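Local coordinates for putative Acetyltransferase (Pyrococcus horikoshii, PDB 3DDD), which binds coenzyme A and, as a member of the GNAT family, probably transfers acyl groups such as acetyl to an acceptor that is not known, at residues A[28-31]-A[32-36]; A[216-220]-A[221-225]. All coordinates share one frame; numbering follows the deposited sequence.

Interaction 1: residues A[28-31]-A[32-36]; sequences DDIE and DMVSI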
ATOM      1  N   ASP A  28       2.755  20.267  -4.910  1.00 36.79           N
ATOM      2  CA  ASP A  28       3.875  20.850  -5.666  1.00 38.00           C
ATOM      3  C   ASP A  28       5.145  20.026  -5.545  1.00 37.49           C
ATOM      4  O   ASP A  28       6.047  20.232  -6.331  1.00 34.78           O
ATOM      5  CB  ASP A  28       4.205  22.281  -5.242  1.00 37.75           C
ATOM      6  CG  ASP A  28       2.986  23.201  -5.273  1.00 49.42           C
ATOM      7  OD1 ASP A  28       2.042  22.946  -6.078  1.00 56.05           O
ATOM      8  OD2 ASP A  28       2.979  24.171  -4.473  1.00 51.82           O
ATOM      9  N   ASP A  29       5.220  19.113  -4.563  1.00 35.49           N
ATOM     10  CA  ASP A  29       6.400  18.289  -4.364  1.00 35.26           C
ATOM     11  C   ASP A  29       6.369  16.928  -5.102  1.00 36.71           C
ATOM     12  O   ASP A  29       7.251  16.084  -4.865  1.00 29.58           O
ATOM     13  CB  ASP A  29       6.589  18.022  -2.876  1.00 36.04           C
ATOM     14  CG  ASP A  29       6.847  19.275  -2.098  1.00 32.47           C
ATOM     15  OD1 ASP A  29       7.839  19.970  -2.368  1.00 34.53           O
ATOM     16  OD2 ASP A  29       6.062  19.576  -1.206  1.00 35.31           O
ATOM     17  N   ILE A  30       5.389  16.724  -5.990  1.00 36.66           N
ATOM     18  CA  ILE A  30       5.172  15.401  -6.605  1.00 38.23           C
ATOM     19  C   ILE A  30       6.382  14.934  -7.408  1.00 37.13           C
ATOM     20  O   ILE A  30       6.783  13.776  -7.309  1.00 38.26           O
ATOM     21  CB  ILE A  30       3.869  15.360  -7.481  1.00 39.63           C
ATOM     22  CG1 ILE A  30       2.633  15.329  -6.583  1.00 43.52           C
ATOM     23  CG2 ILE A  30       3.787  14.100  -8.366  1.00 37.66           C
ATOM     24  CD1 ILE A  30       2.305  13.947  -6.073  1.00 45.03           C
ATOM     25  N   GLU A  31       6.978  15.829  -8.181  1.00 38.64           N
ATOM     26  CA  GLU A  31       8.109  15.442  -9.002  1.00 39.55           C
ATOM     27  C   GLU A  31       9.277  14.976  -8.118  1.00 38.10           C
ATOM     28  O   GLU A  31       9.892  13.936  -8.385  1.00 34.29           O
ATOM     29  CB  GLU A  31       8.515  16.558  -9.966  1.00 41.25           C
ATOM     30  CG  GLU A  31       7.485  16.840 -11.146  1.00 47.36           C
ATOM     31  CD  GLU A  31       7.078  15.591 -11.988  1.00 54.19           C
ATOM     32  OE1 GLU A  31       7.824  14.584 -12.041  1.00 63.57           O
ATOM     33  OE2 GLU A  31       5.985  15.609 -12.603  1.00 51.48           O
ATOM     34  N   ASP A  32       9.559  15.723  -7.055  1.00 34.04           N
ATOM     35  CA  ASP A  32      10.608  15.318  -6.125  1.00 33.27           C
ATOM     36  C   ASP A  32      10.314  13.982  -5.456  1.00 33.03           C
ATOM     37  O   ASP A  32      11.207  13.153  -5.294  1.00 34.41           O
ATOM     38  CB  ASP A  32      10.854  16.410  -5.065  1.00 33.60           C
ATOM     39  CG  ASP A  32      11.466  17.664  -5.656  1.00 37.25           C
ATOM     40  OD1 ASP A  32      11.875  17.627  -6.844  1.00 35.38           O
ATOM     41  OD2 ASP A  32      11.573  18.670  -4.926  1.00 45.84           O
HETATM   42  N   MSE A  33       9.074  13.765  -5.053  1.00 33.52           N
HETATM   43  CA  MSE A  33       8.733  12.510  -4.396  1.00 36.38           C
HETATM   44  C   MSE A  33       9.017  11.379  -5.375  1.00 35.99           C
HETATM   45  O   MSE A  33       9.613  10.353  -5.006  1.00 33.73           O
HETATM   46  CB  MSE A  33       7.254  12.495  -3.971  1.00 35.74           C
HETATM   47  CG  MSE A  33       6.933  13.510  -2.894  1.00 39.81           C
HETATM   48 SE   MSE A  33       5.055  13.941  -2.697  0.75 36.45          SE
HETATM   49  CE  MSE A  33       4.326  12.190  -2.336  1.00 27.95           C
ATOM     50  N   VAL A  34       8.567  11.569  -6.618  1.00 33.81           N
ATOM     51  CA  VAL A  34       8.750  10.571  -7.663  1.00 33.34           C
ATOM     52  C   VAL A  34      10.222  10.264  -7.913  1.00 34.66           C
ATOM     53  O   VAL A  34      10.601   9.101  -8.082  1.00 36.59           O
ATOM     54  CB  VAL A  34       8.082  10.983  -8.987  1.00 33.92           C
ATOM     55  CG1 VAL A  34       8.459   9.969 -10.094  1.00 29.65           C
ATOM     56  CG2 VAL A  34       6.528  11.037  -8.826  1.00 30.67           C
ATOM     57  N   SER A  35      11.054  11.301  -7.927  1.00 35.75           N
ATOM     58  CA  SER A  35      12.504  11.143  -8.115  1.00 36.20           C
ATOM     59  C   SER A  35      13.162  10.376  -6.962  1.00 35.41           C
ATOM     60  O   SER A  35      13.986   9.486  -7.184  1.00 35.63           O
ATOM     61  CB  SER A  35      13.162  12.513  -8.246  1.00 36.85           C
ATOM     62  OG  SER A  35      12.765  13.112  -9.475  1.00 37.00           O
ATOM     63  N   ILE A  36      12.779  10.707  -5.736  1.00 34.41           N
ATOM     64  CA  ILE A  36      13.245   9.957  -4.579  1.00 34.90           C
ATOM     65  C   ILE A  36      12.870   8.497  -4.734  1.00 37.45           C
ATOM     66  O   ILE A  36      13.723   7.603  -4.530  1.00 38.89           O
ATOM     67  CB  ILE A  36      12.686  10.477  -3.245  1.00 32.99           C
ATOM     68  CG1 ILE A  36      13.287  11.848  -2.925  1.00 32.30           C
ATOM     69  CG2 ILE A  36      13.031   9.506  -2.135  1.00 26.02           C
ATOM     70  CD1 ILE A  36      12.374  12.743  -2.183  1.00 25.01           C
TER
HETATM   71  O   HOH W   1       8.379  18.725  -7.071  1.00 45.72           O

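Interaction 2: residues A[216-220]-A[221-225]; sequences LVADS and PRVAE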
ATOM      1  N   LEU A 216      -8.587  -7.765  -3.316  1.00 29.89           N
ATOM      2  CA  LEU A 216      -9.451  -8.862  -3.718  1.00 29.21           C
ATOM      3  C   LEU A 216      -9.967  -9.521  -2.449  1.00 31.65           C
ATOM      4  O   LEU A 216      -9.180 -10.060  -1.648  1.00 31.49           O
ATOM      5  CB  LEU A 216      -8.689  -9.862  -4.602  1.00 30.08           C
ATOM      6  CG  LEU A 216      -9.493 -11.086  -5.076  1.00 35.04           C
ATOM      7  CD1 LEU A 216     -10.672 -10.636  -5.954  1.00 29.58           C
ATOM      8  CD2 LEU A 216      -8.593 -12.090  -5.779  1.00 28.01           C
ATOM      9  N   VAL A 217     -11.284  -9.412  -2.244  1.00 33.06           N
ATOM     10  CA  VAL A 217     -12.003  -9.947  -1.085  1.00 32.42           C
ATOM     11  C   VAL A 217     -13.164 -10.829  -1.575  1.00 34.64           C
ATOM     12  O   VAL A 217     -13.904 -10.424  -2.478  1.00 36.18           O
ATOM     13  CB  VAL A 217     -12.532  -8.817  -0.168  1.00 33.04           C
ATOM     14  CG1 VAL A 217     -13.255  -9.388   1.081  1.00 26.06           C
ATOM     15  CG2 VAL A 217     -11.370  -7.920   0.258  1.00 27.92           C
ATOM     16  N   ALA A 218     -13.268 -12.043  -1.037  1.00 31.44           N
ATOM     17  CA  ALA A 218     -14.322 -13.003  -1.440  1.00 33.28           C
ATOM     18  C   ALA A 218     -14.707 -13.937  -0.310  1.00 33.04           C
ATOM     19  O   ALA A 218     -13.837 -14.439   0.400  1.00 33.01           O
ATOM     20  CB  ALA A 218     -13.882 -13.838  -2.636  1.00 30.12           C
ATOM     21  N   ASP A 219     -16.009 -14.193  -0.176  1.00 37.17           N
ATOM     22  CA  ASP A 219     -16.539 -15.158   0.807  1.00 39.29           C
ATOM     23  C   ASP A 219     -16.173 -16.606   0.504  1.00 38.22           C
ATOM     24  O   ASP A 219     -16.280 -17.447   1.400  1.00 38.54           O
ATOM     25  CB  ASP A 219     -18.081 -15.090   0.889  1.00 43.96           C
ATOM     26  CG  ASP A 219     -18.597 -14.011   1.858  1.00 57.86           C
ATOM     27  OD1 ASP A 219     -17.872 -13.598   2.805  1.00 67.92           O
ATOM     28  OD2 ASP A 219     -19.770 -13.587   1.674  1.00 75.75           O
ATOM     29  N   SER A 220     -15.809 -16.920  -0.744  1.00 36.20           N
ATOM     30  CA  SER A 220     -15.310 -18.265  -1.084  1.00 37.08           C
ATOM     31  C   SER A 220     -14.221 -18.256  -2.139  1.00 36.88           C
ATOM     32  O   SER A 220     -14.115 -17.323  -2.923  1.00 38.78           O
ATOM     33  CB  SER A 220     -16.443 -19.187  -1.557  1.00 36.57           C
ATOM     34  OG  SER A 220     -17.024 -18.727  -2.753  1.00 36.93           O
ATOM     35  N   PRO A 221     -13.396 -19.304  -2.165  1.00 36.82           N
ATOM     36  CA  PRO A 221     -12.417 -19.410  -3.236  1.00 34.99           C
ATOM     37  C   PRO A 221     -13.013 -19.409  -4.625  1.00 36.11           C
ATOM     38  O   PRO A 221     -12.383 -18.877  -5.542  1.00 37.16           O
ATOM     39  CB  PRO A 221     -11.732 -20.744  -2.952  1.00 36.21           C
ATOM     40  CG  PRO A 221     -11.886 -20.919  -1.451  1.00 36.39           C
ATOM     41  CD  PRO A 221     -13.267 -20.405  -1.187  1.00 37.23           C
ATOM     42  N   ARG A 222     -14.197 -19.999  -4.812  1.00 37.19           N
ATOM     43  CA  ARG A 222     -14.780 -20.015  -6.158  1.00 39.78           C
ATOM     44  C   ARG A 222     -15.182 -18.625  -6.629  1.00 35.93           C
ATOM     45  O   ARG A 222     -14.972 -18.317  -7.781  1.00 36.79           O
ATOM     46  CB  ARG A 222     -15.929 -21.009  -6.338  1.00 38.06           C
ATOM     47  CG  ARG A 222     -17.078 -20.878  -5.395  1.00 49.74           C
ATOM     48  CD  ARG A 222     -18.324 -21.644  -5.931  1.00 47.46           C
ATOM     49  NE  ARG A 222     -19.067 -20.779  -6.835  1.00 52.97           N
ATOM     50  CZ  ARG A 222     -19.930 -19.840  -6.452  1.00 48.36           C
ATOM     51  NH1 ARG A 222     -20.207 -19.630  -5.163  1.00 51.99           N
ATOM     52  NH2 ARG A 222     -20.525 -19.101  -7.376  1.00 52.06           N
ATOM     53  N   VAL A 223     -15.732 -17.793  -5.750  1.00 34.20           N
ATOM     54  CA  VAL A 223     -16.030 -16.409  -6.100  1.00 32.39           C
ATOM     55  C   VAL A 223     -14.744 -15.604  -6.354  1.00 32.99           C
ATOM     56  O   VAL A 223     -14.669 -14.855  -7.348  1.00 34.17           O
ATOM     57  CB  VAL A 223     -16.960 -15.747  -5.070  1.00 34.59           C
ATOM     58  CG1 VAL A 223     -16.956 -14.252  -5.217  1.00 25.16           C
ATOM     59  CG2 VAL A 223     -18.408 -16.305  -5.245  1.00 27.64           C
ATOM     60  N   ALA A 224     -13.724 -15.772  -5.509  1.00 33.56           N
ATOM     61  CA  ALA A 224     -12.413 -15.099  -5.743  1.00 32.17           C
ATOM     62  C   ALA A 224     -11.868 -15.474  -7.111  1.00 34.19           C
ATOM     63  O   ALA A 224     -11.361 -14.602  -7.839  1.00 35.10           O
ATOM     64  CB  ALA A 224     -11.390 -15.435  -4.675  1.00 30.48           C
ATOM     65  N   GLU A 225     -11.959 -16.756  -7.476  1.00 33.65           N
ATOM     66  CA  GLU A 225     -11.481 -17.172  -8.797  1.00 37.05           C
ATOM     67  C   GLU A 225     -12.219 -16.459  -9.932  1.00 35.99           C
ATOM     68  O   GLU A 225     -11.572 -15.956 -10.837  1.00 35.73           O
ATOM     69  CB  GLU A 225     -11.554 -18.680  -8.984  1.00 35.96           C
ATOM     70  CG  GLU A 225     -10.985 -19.132 -10.318  1.00 38.37           C
ATOM     71  CD  GLU A 225     -11.228 -20.598 -10.576  1.00 40.28           C
ATOM     72  OE1 GLU A 225     -10.385 -21.422 -10.171  1.00 37.78           O
ATOM     73  OE2 GLU A 225     -12.270 -20.920 -11.184  1.00 52.81           O
TER

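Interaction 1: residues A[28-31]-A[32-36]
Three backbone hydrogen bonds join residues 28-31 to 32-36: Met33 N to Asp29 O at 3.0 Å, Val34 N to Ile30 O at 2.9 Å, and Ser35 N to Glu31 O at 2.9 Å. The first marks the change from the 3-10 segment that ends at Asp29 to the alpha-helix. One residue earlier the same ladder is bridged by a water, which donates to Asp28 O and accepts from Asp32 N, 3.2 Å away. Asp29 sits at the N-cap, but its carboxylate looks backward instead of capping, with OD1 in a salt bridge to Arg23 and OD2 accepting from Thr26 N. This is the start of helix 30-41, the first helix of the N-terminal GNAT domain, and its side chains divide by face. On the polar face Arg47 pairs with Glu31 OE1 and also bonds Ser35 OG, so acid and hydroxyl one turn apart share one guanidinium. On the buried side, CG of selenomethionine Met33 lies anti to its own carbonyl carbon (chi1 -66°) and sends the chain back along the helix; an extended chi2 (162°) then brings SE 4.4 Å from CD1 of Ile30 and 3.8 Å from Asp29 O, and the bend at chi3 turns only CE. Phe54 and Leu67 also pack on Met33. Branched Ile30 and Val34 meet one turn apart, CG2 to CG2 at 4.1 Å, beside helix 47-60.

Interaction 2: residues A[216-220]-A[221-225]
A tight turn from strand 212-218 into helix 221-233, the first connection of a beta-alpha-beta unit that ends in strand 238-242, brings Ser220 against Val223 and Ala224. Ser220 is the N-cap. Its carbonyl oxygen takes the first alpha-helical bond from Ala224 N at 3.0 Å, nearly straight, and its hydroxyl OG receives Val223 N in a weak capping bond of 3.4 Å. The side-chain torsion makes the second bond possible: with chi1 at 64°, OG stands between the backbone N and the carbonyl carbon of Ser220 and is carried over the opening turn. Serine suits the place because its short side chain offers an acceptor to an amide of the first turn, whose i-4 carbonyl lies before the helix. Pro221 follows as the first helical residue, where a residue lacking an N-H costs no helix bond.

Within the second GNAT domain, this turn reverses the chain so that the short strand and helix axes run at 142°, 7.6 Å apart. The close approach suits alanines at the meeting point. Ala218 CB points to the helix and sits between two of its side chains, Ala224 CB at 3.6 Å and Val223 CG1 at 4.0 Å, which lie in directions roughly at right angles from it. Farther back along the strand, Leu216 CB also points toward the helix, and CD2 makes a loose contact with Ala224, 4.5 Å from its CB; Tyr280 of strand 279-281 touches both residues. Exposed Arg222, with CG between its backbone N and carbonyl carbon (chi1 56°), lays CG 3.4 Å from Ser220 OG, while the guanidinium makes a salt bridge through NH2 to Glu201.

Interactions 1 and 2 both lie at helix starts, but one is in the N-terminal GNAT region and the other in the second, C-terminal one, on opposite sides of the chain's centre; their centres are 37 Å apart and their nearest atoms about 24 Å, so they do not touch. The two entries contrast: a 3-10 segment and a non-capping aspartate in interaction 1, a two-residue turn from a strand and a weak serine capping bond in interaction 2. Interaction 1 is nearer the cofactor: the Met33 side chain is about 12 Å from bound coenzyme A, and that of Ser35 about 12 Å from that of Val94, a CoA-binding residue. Interaction 2 lies away from the coenzyme A pocket.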